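Local coordinates for NAD(P)H-flavin oxidoreductase (Staphylococcus epidermidis ATCC 12228, PDB 3GBH), which probably uses a bound flavin mononucleotide to catalyse NAD(P)H-dependent reductions as a nitroreductase-family enzyme, at residues Q93-A98 against Y126-S131; D62-K67 against D174-D179; D36-K41 against K155-D160; I30-M35 against V58-E63. One frame throughout, in Å; residues are numbered along the deposited sequence.

Contact 1 of 4, residues Q93-A98 against Y126-S131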
loop_
_atom_site.group_PDB
_atom_site.type_symbol
_atom_site.label_atom_id
_atom_site.label_comp_id
_atom_site.label_asym_id
_atom_site.label_seq_id
_atom_site.Cartn_x
_atom_site.Cartn_y
_atom_site.Cartn_z
ATOM N N GLN B 93 29.320 33.793 -3.166
ATOM C CA GLN B 93 30.701 33.308 -2.955
ATOM C C GLN B 93 30.761 32.181 -1.930
ATOM O O GLN B 93 31.698 32.068 -1.127
ATOM C CB GLN B 93 31.606 34.464 -2.558
ATOM C CG GLN B 93 31.688 35.543 -3.633
ATOM C CD GLN B 93 32.415 36.767 -3.163
ATOM O OE1 GLN B 93 33.477 36.670 -2.578
ATOM N NE2 GLN B 93 31.849 37.937 -3.431
ATOM N N ASN B 94 29.771 31.296 -2.011
ATOM C CA ASN B 94 29.601 30.238 -1.059
ATOM C C ASN B 94 30.795 29.282 -0.962
ATOM O O ASN B 94 30.963 28.598 0.065
ATOM C CB ASN B 94 28.320 29.461 -1.368
ATOM C CG ASN B 94 28.239 29.000 -2.804
ATOM O OD1 ASN B 94 29.007 28.144 -3.200
ATOM N ND2 ASN B 94 27.283 29.559 -3.601
ATOM N N TYR B 95 31.585 29.226 -2.039
ATOM C CA TYR B 95 32.761 28.344 -2.145
ATOM C C TYR B 95 33.879 28.801 -1.215
ATOM O O TYR B 95 34.830 28.063 -0.955
ATOM C CB TYR B 95 33.285 28.293 -3.587
ATOM C CG TYR B 95 33.467 29.667 -4.190
ATOM C CD1 TYR B 95 34.553 30.453 -3.851
ATOM C CD2 TYR B 95 32.495 30.211 -5.031
ATOM C CE1 TYR B 95 34.694 31.711 -4.366
ATOM C CE2 TYR B 95 32.634 31.451 -5.553
ATOM C CZ TYR B 95 33.721 32.212 -5.210
ATOM O OH TYR B 95 33.849 33.484 -5.738
ATOM N N GLU B 96 33.764 30.013 -0.681
ATOM C CA GLU B 96 34.716 30.444 0.341
ATOM C C GLU B 96 34.660 29.562 1.596
ATOM O O GLU B 96 35.606 29.562 2.360
ATOM C CB GLU B 96 34.544 31.932 0.700
ATOM C CG GLU B 96 34.869 32.894 -0.434
ATOM C CD GLU B 96 36.354 32.982 -0.762
ATOM O OE1 GLU B 96 37.173 32.601 0.087
ATOM O OE2 GLU B 96 36.702 33.424 -1.871
ATOM N N LYS B 97 33.571 28.825 1.808
ATOM C CA LYS B 97 33.462 27.862 2.933
ATOM C C LYS B 97 33.830 26.416 2.589
ATOM O O LYS B 97 33.701 25.505 3.432
ATOM C CB LYS B 97 32.031 27.904 3.532
ATOM C CG LYS B 97 31.716 29.271 4.240
ATOM C CD LYS B 97 30.531 29.151 5.163
ATOM C CE LYS B 97 30.121 30.510 5.761
ATOM N NZ LYS B 97 31.210 31.164 6.495
ATOM N N ALA B 98 34.273 26.184 1.355
ATOM C CA ALA B 98 34.564 24.827 0.885
ATOM C C ALA B 98 35.617 24.130 1.752
ATOM O O ALA B 98 35.436 22.982 2.151
ATOM C CB ALA B 98 35.016 24.857 -0.572
ATOM N N TYR B 126 35.081 25.091 -10.975
ATOM C CA TYR B 126 33.748 25.109 -11.562
ATOM C C TYR B 126 32.903 26.222 -10.931
ATOM O O TYR B 126 32.383 27.083 -11.648
ATOM C CB TYR B 126 33.101 23.722 -11.472
ATOM C CG TYR B 126 31.622 23.701 -11.724
ATOM C CD1 TYR B 126 31.086 24.072 -12.956
ATOM C CD2 TYR B 126 30.743 23.283 -10.722
ATOM C CE1 TYR B 126 29.699 24.049 -13.161
ATOM C CE2 TYR B 126 29.396 23.264 -10.915
ATOM C CZ TYR B 126 28.873 23.642 -12.130
ATOM O OH TYR B 126 27.497 23.598 -12.265
ATOM N N TYR B 127 32.834 26.253 -9.604
ATOM C CA TYR B 127 32.028 27.264 -8.880
ATOM C C TYR B 127 32.589 28.672 -9.046
ATOM O O TYR B 127 31.825 29.631 -9.202
ATOM C CB TYR B 127 31.891 26.899 -7.376
ATOM C CG TYR B 127 30.560 26.223 -7.004
ATOM C CD1 TYR B 127 29.945 25.322 -7.862
ATOM C CD2 TYR B 127 29.924 26.501 -5.786
ATOM C CE1 TYR B 127 28.717 24.743 -7.563
ATOM C CE2 TYR B 127 28.694 25.922 -5.463
ATOM C CZ TYR B 127 28.108 25.025 -6.363
ATOM O OH TYR B 127 26.898 24.464 -6.078
ATOM N N LYS B 128 33.907 28.809 -9.025
ATOM C CA LYS B 128 34.525 30.129 -9.120
ATOM C C LYS B 128 34.367 30.743 -10.495
ATOM O O LYS B 128 34.539 31.944 -10.654
ATOM C CB LYS B 128 36.027 30.074 -8.787
ATOM C CG LYS B 128 36.325 29.845 -7.317
ATOM C CD LYS B 128 37.836 29.793 -7.081
ATOM C CE LYS B 128 38.189 29.725 -5.603
ATOM N NZ LYS B 128 39.676 29.490 -5.385
ATOM N N ASN B 129 34.078 29.922 -11.498
ATOM C CA ASN B 129 33.951 30.431 -12.844
ATOM C C ASN B 129 32.501 30.508 -13.374
ATOM O O ASN B 129 32.295 30.913 -14.510
ATOM C CB ASN B 129 34.837 29.613 -13.762
ATOM C CG ASN B 129 36.292 29.909 -13.550
ATOM O OD1 ASN B 129 36.775 30.924 -14.008
ATOM N ND2 ASN B 129 37.009 29.015 -12.850
ATOM N N LEU B 130 31.512 30.161 -12.547
ATOM C CA LEU B 130 30.115 30.359 -12.889
ATOM C C LEU B 130 29.782 31.836 -13.032
ATOM O O LEU B 130 30.269 32.663 -12.273
ATOM C CB LEU B 130 29.189 29.775 -11.796
ATOM C CG LEU B 130 29.028 28.264 -11.734
ATOM C CD1 LEU B 130 28.388 27.858 -10.386
ATOM C CD2 LEU B 130 28.183 27.781 -12.885
ATOM N N SER B 131 28.932 32.158 -13.997
ATOM C CA SER B 131 28.400 33.505 -14.129
ATOM C C SER B 131 27.625 33.876 -12.882
ATOM O O SER B 131 27.161 33.008 -12.126
ATOM C CB SER B 131 27.473 33.598 -15.355
ATOM O OG SER B 131 26.259 32.859 -15.168
#

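Contact 2 of 4, residues D62-K67 against D174-D179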
loop_
_atom_site.group_PDB
_atom_site.type_symbol
_atom_site.label_atom_id
_atom_site.label_comp_id
_atom_site.label_asym_id
_atom_site.label_seq_id
_atom_site.Cartn_x
_atom_site.Cartn_y
_atom_site.Cartn_z
ATOM N N ASP B 62 12.708 44.628 18.033
ATOM C CA ASP B 62 11.798 45.719 17.663
ATOM C C ASP B 62 12.543 46.672 16.732
ATOM O O ASP B 62 12.005 47.155 15.742
ATOM C CB ASP B 62 11.357 46.514 18.882
ATOM C CG ASP B 62 10.340 45.793 19.762
ATOM O OD1 ASP B 62 9.770 44.757 19.365
ATOM O OD2 ASP B 62 10.087 46.324 20.862
ATOM N N GLU B 63 13.793 46.945 17.089
ATOM C CA GLU B 63 14.645 47.847 16.321
ATOM C C GLU B 63 14.806 47.412 14.839
ATOM O O GLU B 63 14.563 48.225 13.941
ATOM C CB GLU B 63 15.988 47.951 17.038
ATOM C CG GLU B 63 16.919 48.994 16.539
ATOM C CD GLU B 63 18.331 48.797 17.100
ATOM O OE1 GLU B 63 18.468 48.613 18.333
ATOM O OE2 GLU B 63 19.301 48.831 16.308
HETATM N N MSE B 64 15.165 46.143 14.577
HETATM C CA MSE B 64 15.364 45.671 13.190
HETATM C C MSE B 64 14.038 45.502 12.417
HETATM O O MSE B 64 13.967 45.760 11.225
HETATM C CB MSE B 64 16.145 44.353 13.152
HETATM C CG MSE B 64 16.675 43.950 11.735
HETATM SE SE MSE B 64 17.806 45.333 10.862
HETATM C CE MSE B 64 19.514 45.021 11.751
ATOM N N LYS B 65 12.986 45.095 13.115
ATOM C CA LYS B 65 11.655 45.086 12.525
ATOM C C LYS B 65 11.258 46.475 12.038
ATOM O O LYS B 65 10.733 46.634 10.935
ATOM C CB LYS B 65 10.639 44.580 13.544
ATOM C CG LYS B 65 10.671 43.068 13.715
ATOM C CD LYS B 65 9.492 42.610 14.532
ATOM C CE LYS B 65 9.219 41.123 14.395
ATOM N NZ LYS B 65 7.887 40.873 14.938
ATOM N N GLU B 66 11.500 47.485 12.864
ATOM C CA GLU B 66 11.210 48.843 12.462
ATOM C C GLU B 66 12.031 49.265 11.247
ATOM O O GLU B 66 11.513 49.947 10.351
ATOM C CB GLU B 66 11.491 49.805 13.603
ATOM C CG GLU B 66 11.181 51.246 13.271
ATOM C CD GLU B 66 9.735 51.486 12.901
ATOM O OE1 GLU B 66 8.853 50.796 13.451
ATOM O OE2 GLU B 66 9.489 52.397 12.076
ATOM N N LYS B 67 13.307 48.867 11.222
ATOM C CA LYS B 67 14.177 49.191 10.097
ATOM C C LYS B 67 13.730 48.554 8.809
ATOM O O LYS B 67 13.873 49.154 7.754
ATOM C CB LYS B 67 15.624 48.786 10.377
ATOM C CG LYS B 67 16.320 49.717 11.350
ATOM C CD LYS B 67 17.749 49.220 11.591
ATOM C CE LYS B 67 18.591 50.230 12.336
ATOM N NZ LYS B 67 19.870 49.607 12.816
ATOM N N ASP B 174 21.251 45.888 2.194
ATOM C CA ASP B 174 21.799 47.120 2.732
ATOM C C ASP B 174 21.159 47.518 4.067
ATOM O O ASP B 174 21.838 48.033 4.964
ATOM C CB ASP B 174 21.614 48.274 1.736
ATOM C CG ASP B 174 22.431 48.092 0.449
ATOM O OD1 ASP B 174 23.580 47.569 0.517
ATOM O OD2 ASP B 174 21.911 48.484 -0.632
ATOM N N ILE B 175 19.846 47.336 4.171
ATOM C CA ILE B 175 19.097 47.765 5.344
ATOM C C ILE B 175 19.531 46.957 6.570
ATOM O O ILE B 175 19.732 47.502 7.634
ATOM C CB ILE B 175 17.546 47.665 5.119
ATOM C CG1 ILE B 175 17.099 48.709 4.092
ATOM C CG2 ILE B 175 16.788 47.880 6.422
ATOM C CD1 ILE B 175 15.702 48.494 3.539
ATOM N N ILE B 176 19.704 45.660 6.417
ATOM C CA ILE B 176 20.052 44.831 7.567
ATOM C C ILE B 176 21.555 44.703 7.802
ATOM O O ILE B 176 21.969 44.215 8.846
ATOM C CB ILE B 176 19.382 43.449 7.530
ATOM C CG1 ILE B 176 20.009 42.535 6.491
ATOM C CG2 ILE B 176 17.870 43.595 7.259
ATOM C CD1 ILE B 176 19.356 41.165 6.465
ATOM N N GLY B 177 22.349 45.154 6.833
ATOM C CA GLY B 177 23.792 45.186 6.965
ATOM C C GLY B 177 24.510 43.979 6.427
ATOM O O GLY B 177 25.486 43.530 7.034
ATOM N N TYR B 178 24.018 43.427 5.316
ATOM C CA TYR B 178 24.710 42.366 4.599
ATOM C C TYR B 178 25.221 42.945 3.297
ATOM O O TYR B 178 24.582 43.829 2.703
ATOM C CB TYR B 178 23.783 41.196 4.295
ATOM C CG TYR B 178 23.389 40.327 5.477
ATOM C CD1 TYR B 178 23.586 40.734 6.796
ATOM C CD2 TYR B 178 22.801 39.100 5.264
ATOM C CE1 TYR B 178 23.204 39.922 7.859
ATOM C CE2 TYR B 178 22.416 38.290 6.315
ATOM C CZ TYR B 178 22.623 38.698 7.601
ATOM O OH TYR B 178 22.251 37.862 8.621
ATOM N N ASP B 179 26.373 42.452 2.858
ATOM C CA ASP B 179 27.023 42.940 1.633
ATOM C C ASP B 179 26.084 42.601 0.467
ATOM O O ASP B 179 25.889 41.420 0.152
ATOM C CB ASP B 179 28.382 42.229 1.481
ATOM C CG ASP B 179 29.179 42.693 0.266
ATOM O OD1 ASP B 179 28.588 43.237 -0.691
ATOM O OD2 ASP B 179 30.416 42.491 0.288
#

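Contact 3 of 4, residues D36-K41 against K155-D160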
loop_
_atom_site.group_PDB
_atom_site.type_symbol
_atom_site.label_atom_id
_atom_site.label_comp_id
_atom_site.label_asym_id
_atom_site.label_seq_id
_atom_site.Cartn_x
_atom_site.Cartn_y
_atom_site.Cartn_z
ATOM N N ASP B 36 16.956 27.457 17.237
ATOM C CA ASP B 36 18.175 26.764 16.840
ATOM C C ASP B 36 17.937 25.284 16.468
ATOM O O ASP B 36 18.546 24.792 15.536
ATOM C CB ASP B 36 19.244 26.899 17.918
ATOM C CG ASP B 36 19.947 28.253 17.871
ATOM O OD1 ASP B 36 19.620 29.068 16.982
ATOM O OD2 ASP B 36 20.799 28.494 18.735
ATOM N N GLU B 37 17.052 24.593 17.193
ATOM C CA GLU B 37 16.650 23.229 16.826
ATOM C C GLU B 37 16.007 23.204 15.455
ATOM O O GLU B 37 16.359 22.387 14.599
ATOM C CB GLU B 37 15.651 22.642 17.828
ATOM C CG GLU B 37 16.222 22.252 19.138
ATOM C CD GLU B 37 15.135 21.738 20.123
ATOM O OE1 GLU B 37 14.041 21.353 19.637
ATOM O OE2 GLU B 37 15.368 21.719 21.358
ATOM N N ILE B 38 15.074 24.125 15.234
ATOM C CA ILE B 38 14.441 24.287 13.935
ATOM C C ILE B 38 15.449 24.522 12.815
ATOM O O ILE B 38 15.402 23.866 11.788
ATOM C CB ILE B 38 13.387 25.422 13.980
ATOM C CG1 ILE B 38 12.209 25.011 14.889
ATOM C CG2 ILE B 38 12.928 25.785 12.582
ATOM C CD1 ILE B 38 11.252 26.192 15.253
ATOM N N ILE B 39 16.375 25.447 13.002
ATOM C CA ILE B 39 17.371 25.729 11.955
ATOM C C ILE B 39 18.360 24.568 11.774
ATOM O O ILE B 39 18.755 24.233 10.656
ATOM C CB ILE B 39 18.101 27.048 12.247
ATOM C CG1 ILE B 39 17.102 28.215 12.125
ATOM C CG2 ILE B 39 19.290 27.262 11.266
ATOM C CD1 ILE B 39 17.624 29.527 12.741
ATOM N N THR B 40 18.770 23.943 12.865
ATOM C CA THR B 40 19.636 22.782 12.770
ATOM C C THR B 40 19.008 21.703 11.835
ATOM O O THR B 40 19.677 21.217 10.929
ATOM C CB THR B 40 19.936 22.212 14.162
ATOM O OG1 THR B 40 20.632 23.196 14.943
ATOM C CG2 THR B 40 20.795 20.919 14.088
ATOM N N LYS B 41 17.738 21.349 12.053
ATOM C CA LYS B 41 17.026 20.391 11.189
ATOM C C LYS B 41 16.853 20.841 9.770
ATOM O O LYS B 41 16.961 20.055 8.853
ATOM C CB LYS B 41 15.641 20.090 11.746
ATOM C CG LYS B 41 15.662 19.280 12.960
ATOM C CD LYS B 41 15.779 17.795 12.623
ATOM C CE LYS B 41 16.093 16.971 13.875
ATOM N NZ LYS B 41 17.101 15.918 13.546
ATOM N N LYS B 155 6.468 23.694 11.727
ATOM C CA LYS B 155 5.136 23.130 11.974
ATOM C C LYS B 155 5.174 21.925 12.917
ATOM O O LYS B 155 4.280 21.752 13.753
ATOM C CB LYS B 155 4.453 22.768 10.668
ATOM C CG LYS B 155 3.006 22.342 10.809
ATOM C CD LYS B 155 2.080 23.518 10.950
ATOM C CE LYS B 155 0.973 23.265 11.935
ATOM N NZ LYS B 155 1.329 23.885 13.210
ATOM N N ALA B 156 6.208 21.091 12.815
ATOM C CA ALA B 156 6.342 19.931 13.710
ATOM C C ALA B 156 6.519 20.363 15.160
ATOM O O ALA B 156 6.137 19.638 16.118
ATOM C CB ALA B 156 7.512 19.041 13.246
ATOM N N HIS B 157 7.099 21.542 15.343
ATOM C CA HIS B 157 7.273 22.144 16.678
ATOM C C HIS B 157 6.049 22.876 17.174
ATOM O O HIS B 157 6.042 23.369 18.304
ATOM C CB HIS B 157 8.449 23.124 16.675
ATOM C CG HIS B 157 9.779 22.462 16.731
ATOM N ND1 HIS B 157 10.644 22.630 17.794
ATOM C CD2 HIS B 157 10.411 21.661 15.842
ATOM C CE1 HIS B 157 11.750 21.941 17.561
ATOM N NE2 HIS B 157 11.633 21.348 16.384
ATOM N N GLY B 158 5.022 22.966 16.351
ATOM C CA GLY B 158 3.746 23.562 16.787
ATOM C C GLY B 158 3.602 25.014 16.310
ATOM O O GLY B 158 2.618 25.679 16.614
ATOM N N TYR B 159 4.576 25.482 15.545
ATOM C CA TYR B 159 4.577 26.860 15.016
ATOM C C TYR B 159 3.955 26.891 13.626
ATOM O O TYR B 159 3.672 25.837 13.039
ATOM C CB TYR B 159 6.007 27.424 14.985
ATOM C CG TYR B 159 6.607 27.491 16.350
ATOM C CD1 TYR B 159 5.967 28.183 17.358
ATOM C CD2 TYR B 159 7.795 26.845 16.654
ATOM C CE1 TYR B 159 6.481 28.234 18.627
ATOM C CE2 TYR B 159 8.332 26.895 17.936
ATOM C CZ TYR B 159 7.670 27.603 18.924
ATOM O OH TYR B 159 8.155 27.678 20.236
ATOM N N ASP B 160 3.699 28.091 13.126
ATOM C CA ASP B 160 3.261 28.283 11.765
ATOM C C ASP B 160 4.127 29.304 11.085
ATOM O O ASP B 160 4.836 30.065 11.744
ATOM C CB ASP B 160 1.804 28.686 11.733
ATOM C CG ASP B 160 0.882 27.488 11.960
ATOM O OD1 ASP B 160 0.730 26.682 11.003
ATOM O OD2 ASP B 160 0.344 27.335 13.085
#

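Contact 4 of 4, residues I30-M35 against V58-E63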
loop_
_atom_site.group_PDB
_atom_site.type_symbol
_atom_site.label_atom_id
_atom_site.label_comp_id
_atom_site.label_asym_id
_atom_site.label_seq_id
_atom_site.Cartn_x
_atom_site.Cartn_y
_atom_site.Cartn_z
ATOM N N ILE B 30 9.622 32.923 20.406
ATOM C CA ILE B 30 10.211 31.591 20.311
ATOM C C ILE B 30 11.538 31.559 21.054
ATOM O O ILE B 30 12.416 32.348 20.761
ATOM C CB ILE B 30 10.410 31.204 18.845
ATOM C CG1 ILE B 30 9.038 31.122 18.135
ATOM C CG2 ILE B 30 11.150 29.877 18.734
ATOM C CD1 ILE B 30 9.131 30.924 16.643
ATOM N N PRO B 31 11.706 30.636 22.014
ATOM C CA PRO B 31 12.998 30.600 22.718
ATOM C C PRO B 31 14.147 30.281 21.771
ATOM O O PRO B 31 13.941 29.578 20.790
ATOM C CB PRO B 31 12.809 29.481 23.761
ATOM C CG PRO B 31 11.324 29.220 23.810
ATOM C CD PRO B 31 10.791 29.578 22.472
ATOM N N ARG B 32 15.348 30.792 22.038
ATOM C CA ARG B 32 16.484 30.514 21.122
ATOM C C ARG B 32 16.807 29.057 20.915
ATOM O O ARG B 32 17.099 28.677 19.803
ATOM C CB ARG B 32 17.762 31.247 21.509
ATOM C CG ARG B 32 17.709 32.652 21.007
ATOM C CD ARG B 32 19.036 33.367 20.937
ATOM N NE ARG B 32 18.822 34.798 20.718
ATOM C CZ ARG B 32 19.802 35.675 20.594
ATOM N NH1 ARG B 32 21.069 35.288 20.705
ATOM N NH2 ARG B 32 19.512 36.948 20.385
ATOM N N GLU B 33 16.711 28.259 21.972
ATOM C CA GLU B 33 17.011 26.815 21.918
ATOM C C GLU B 33 16.127 26.184 20.866
ATOM O O GLU B 33 16.563 25.383 20.052
ATOM C CB GLU B 33 16.796 26.155 23.314
ATOM C CG GLU B 33 17.447 24.750 23.523
ATOM C CD GLU B 33 17.206 24.147 24.956
ATOM O OE1 GLU B 33 16.866 24.916 25.903
ATOM O OE2 GLU B 33 17.379 22.902 25.134
ATOM N N GLU B 34 14.873 26.602 20.845
ATOM C CA GLU B 34 13.926 26.070 19.921
ATOM C C GLU B 34 14.166 26.554 18.479
ATOM O O GLU B 34 14.159 25.749 17.553
ATOM C CB GLU B 34 12.544 26.453 20.395
ATOM C CG GLU B 34 11.500 25.804 19.621
ATOM C CD GLU B 34 10.865 24.639 20.290
ATOM O OE1 GLU B 34 11.508 23.919 21.091
ATOM O OE2 GLU B 34 9.691 24.432 19.979
HETATM N N MSE B 35 14.373 27.860 18.277
HETATM C CA MSE B 35 14.719 28.357 16.934
HETATM C C MSE B 35 15.967 27.663 16.373
HETATM O O MSE B 35 16.053 27.365 15.172
HETATM C CB MSE B 35 14.980 29.865 16.993
HETATM C CG MSE B 35 15.218 30.491 15.614
HETATM SE SE MSE B 35 13.602 30.461 14.529
HETATM C CE MSE B 35 12.646 31.904 15.386
ATOM N N VAL B 58 17.614 36.244 11.223
ATOM C CA VAL B 58 16.439 35.997 12.060
ATOM C C VAL B 58 16.088 37.352 12.673
ATOM O O VAL B 58 16.662 37.756 13.705
ATOM C CB VAL B 58 16.748 34.961 13.156
ATOM C CG1 VAL B 58 15.512 34.672 13.992
ATOM C CG2 VAL B 58 17.364 33.651 12.545
ATOM N N VAL B 59 15.188 38.082 12.005
ATOM C CA VAL B 59 14.796 39.404 12.460
ATOM C C VAL B 59 13.756 39.297 13.566
ATOM O O VAL B 59 12.602 39.011 13.316
ATOM C CB VAL B 59 14.255 40.275 11.305
ATOM C CG1 VAL B 59 13.860 41.664 11.826
ATOM C CG2 VAL B 59 15.308 40.368 10.202
ATOM N N GLN B 60 14.186 39.570 14.790
ATOM C CA GLN B 60 13.328 39.445 15.965
ATOM C C GLN B 60 13.220 40.738 16.788
ATOM O O GLN B 60 12.200 40.957 17.419
ATOM C CB GLN B 60 13.831 38.302 16.845
ATOM C CG GLN B 60 15.288 38.504 17.272
ATOM C CD GLN B 60 15.784 37.506 18.329
ATOM O OE1 GLN B 60 16.753 37.799 19.041
ATOM N NE2 GLN B 60 15.169 36.308 18.381
ATOM N N SER B 61 14.245 41.594 16.772
ATOM C CA SER B 61 14.258 42.804 17.610
ATOM C C SER B 61 13.263 43.842 17.118
ATOM O O SER B 61 13.009 43.921 15.926
ATOM C CB SER B 61 15.653 43.440 17.654
ATOM O OG SER B 61 15.936 44.076 16.431
ATOM N N ASP B 62 12.708 44.628 18.033
ATOM C CA ASP B 62 11.798 45.719 17.663
ATOM C C ASP B 62 12.543 46.672 16.732
ATOM O O ASP B 62 12.005 47.155 15.742
ATOM C CB ASP B 62 11.357 46.514 18.882
ATOM C CG ASP B 62 10.340 45.793 19.762
ATOM O OD1 ASP B 62 9.770 44.757 19.365
ATOM O OD2 ASP B 62 10.087 46.324 20.862
ATOM N N GLU B 63 13.793 46.945 17.089
ATOM C CA GLU B 63 14.645 47.847 16.321
ATOM C C GLU B 63 14.806 47.412 14.839
ATOM O O GLU B 63 14.563 48.225 13.941
ATOM C CB GLU B 63 15.988 47.951 17.038
ATOM C CG GLU B 63 16.919 48.994 16.539
ATOM C CD GLU B 63 18.331 48.797 17.100
ATOM O OE1 GLU B 63 18.468 48.613 18.333
ATOM O OE2 GLU B 63 19.301 48.831 16.308
#

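Contact 1 of 4, residues Q93-A98 against Y126-S131
Y95 slots its ring between the backbone of Q93, just before its own 3-10 turn, and K128 at the end of helix 113-128, each covering one face. The first torsion of Y95 (chi1 50°) holds CG between the backbone N and the carbonyl carbon and directs the ring at the helix. K128 runs fully extended beyond CG and crosses the ring at about a right angle. Its CG stands 3.9 Å from the Y95 ring centroid, 14° off the normal, a CH-pi contact, and K128 CE follows at 4.1 Å from Y95 CD1. The aliphatic part of the lysine does the covering, while its ammonium group continues past the ring. Y95 and Y127 also slide past each other in opposite directions, Y95 CD2 resting 4.1 Å from Y127 CB. N94 adopts the same kind of first torsion as Y95 and sets its amide across the rim of the Y127 ring, the two planes 70° apart. N94 OD1 lies in the ring plane, 3.2 Å from both CD2 and CE2 of Y127. This buried oxygen has no hydrogen-bond partner in the model and faces the weakly polar ring C-H edge; ND2 of the same amide is held by the D91 carbonyl. The Y127 hydroxyl bonds to OG of S48, a residue of the flavin pocket, and the Y127 side chain comes within about 7 Å of a bound FMN (nearest atoms). The loop after strand 84-91 thus packs on a helix end beside a flavin site of the nitroreductase fold.

Contact 2 of 4, residues D62-K67 against D174-D179
M64, a selenomethionine, reaches from helix 62-68 to I176 at the end of helix 172-176. Its CG is anti to the backbone N (chi1 -167°), and two further bends fold the chain until the two side chains cross at about a right angle, with the selenium against I176. M64 SE lies 4.0 Å from I176 CG2 and equally close to I176 CA, meeting the short CG2 branch and the CA rather than the longer CG1-CD1 branch. The terminal methyl goes on to the last helical turn, M64 CE standing 3.9 Å from I176 O. In this nitroreductase-family protein the two short helices pack against each other beside strand 54-59, an outermost strand of this chain's sheet, where M64 touches V59 and I176 touches A57; L213 of the second subunit packs on both M64 and I176. I175, one residue earlier, meets the next turn of helix 62-68. Its CG2 branch presses on the backbone of K67, with I175 CG2 3.4 Å from K67 O and 4.2 Å from K67 CB. The longer branch of I176 turns the other way, its CD1 sitting 4.0 Å above the centre of the Y178 ring. Between those two residues G177, with a positive phi of 93°, takes the chain out of the helix.

Contact 3 of 4, residues D36-K41 against K155-D160
D36 O is gripped twice by T40, from opposite faces of the carbonyl plane, at 2.7 Å by OG1 and 2.8 Å by N. The hydroxyl approaches from above the carbonyl plane, leaving the regular helical bond intact. E37 and I38 of this turn pack on H157, just past the end of helix 132-156, and in the nitroreductase fold this packing joins helix 32-42 to that helix end, which closes in a Schellman motif at G158. I38 covers the H157 imidazole: its CG1 stands 3.8 Å from the ring centroid, 5° off the normal, a CH-pi contact almost exactly over the middle. E37 comes in at the ring edge, where its extended chain puts OE1 in the imidazole plane, 3.1 Å from H157 CE1, with carboxylate and ring 56° apart. H157 ND1 is hydrogen-bonded to E34 OE2, and R7, which forms a salt bridge with E34, also packs on the histidine. K155, from the last helical turn, reaches across the Schellman turn to Y159 O, its NZ at 3.1 Å, and forms a salt bridge with D160. The Y159 ring, whose hydroxyl bonds to that of Y28, meets the far tip of I38, with CD1 of I38 3.8 Å from CD2 of Y159.

Contact 4 of 4, residues I30-M35 against V58-E63
Q60 holds its CG between the backbone N and the carbonyl carbon (chi1 57°) and extends beyond it, which brings its amide to the end of the R32 chain, itself stretched straight from CG to NE; the two side chains cross at about a right angle. The contact ties the start of helix 32-42 to the end of strand 54-59, an outermost strand of this chain's antiparallel sheet in the nitroreductase fold. R32 NH2 donates to Q60 OE1 over 3.2 Å, with a moderately bent N-H...O angle of 149°. The guanidinium and amide planes are turned 42° apart. Next to this polar pair lies an apolar one: M35, a selenomethionine with CG anti to its backbone N and a chain bent at the next two torsions, brings its terminal methyl against the strand, where M35 CE comes 4.2 Å from V58 CG1. The second subunit adds to both pairs. Its F212 makes a cation-pi contact with R32 and packs on M35, V58 and Q60, and its strand pairs in parallel with V58, so the sheet runs on across the interface, as in the swapped C-terminal arms of nitroreductase-type dimers. At the helix start P31 occupies the N-cap, and M35 N closes the first turn on P31 O at 3.1 Å. Q60 OE1 approaches the R32 guanidinium near its plane but somewhat out of it; it stands 4.0 Å from R32 NE, so the single bond to NH2 carries the pairing.

In the fold
Contact 4 closes first along the chain, 23 residues separating its segments, and contact 1 follows; contacts 2 and 3 bridge more than 100 residues each, their segments alternating, and both span contact 1. Contacts 3 and 4 share helix 32-42 and touch, their centres 13 Å apart; contacts 4 and 2 share helix 62-68 and touch as well, centres 14 Å apart. These three form one continuous region around strand 54-59 and line the interface with the second subunit, which contact 1 reaches through K97 alone among its residues. Contact 1, where the loop before helix 98-107 meets the end of helix 113-128, has its centre 27 to 31 Å from the other centres, though its nearest atoms come within about 6 Å of contact 2.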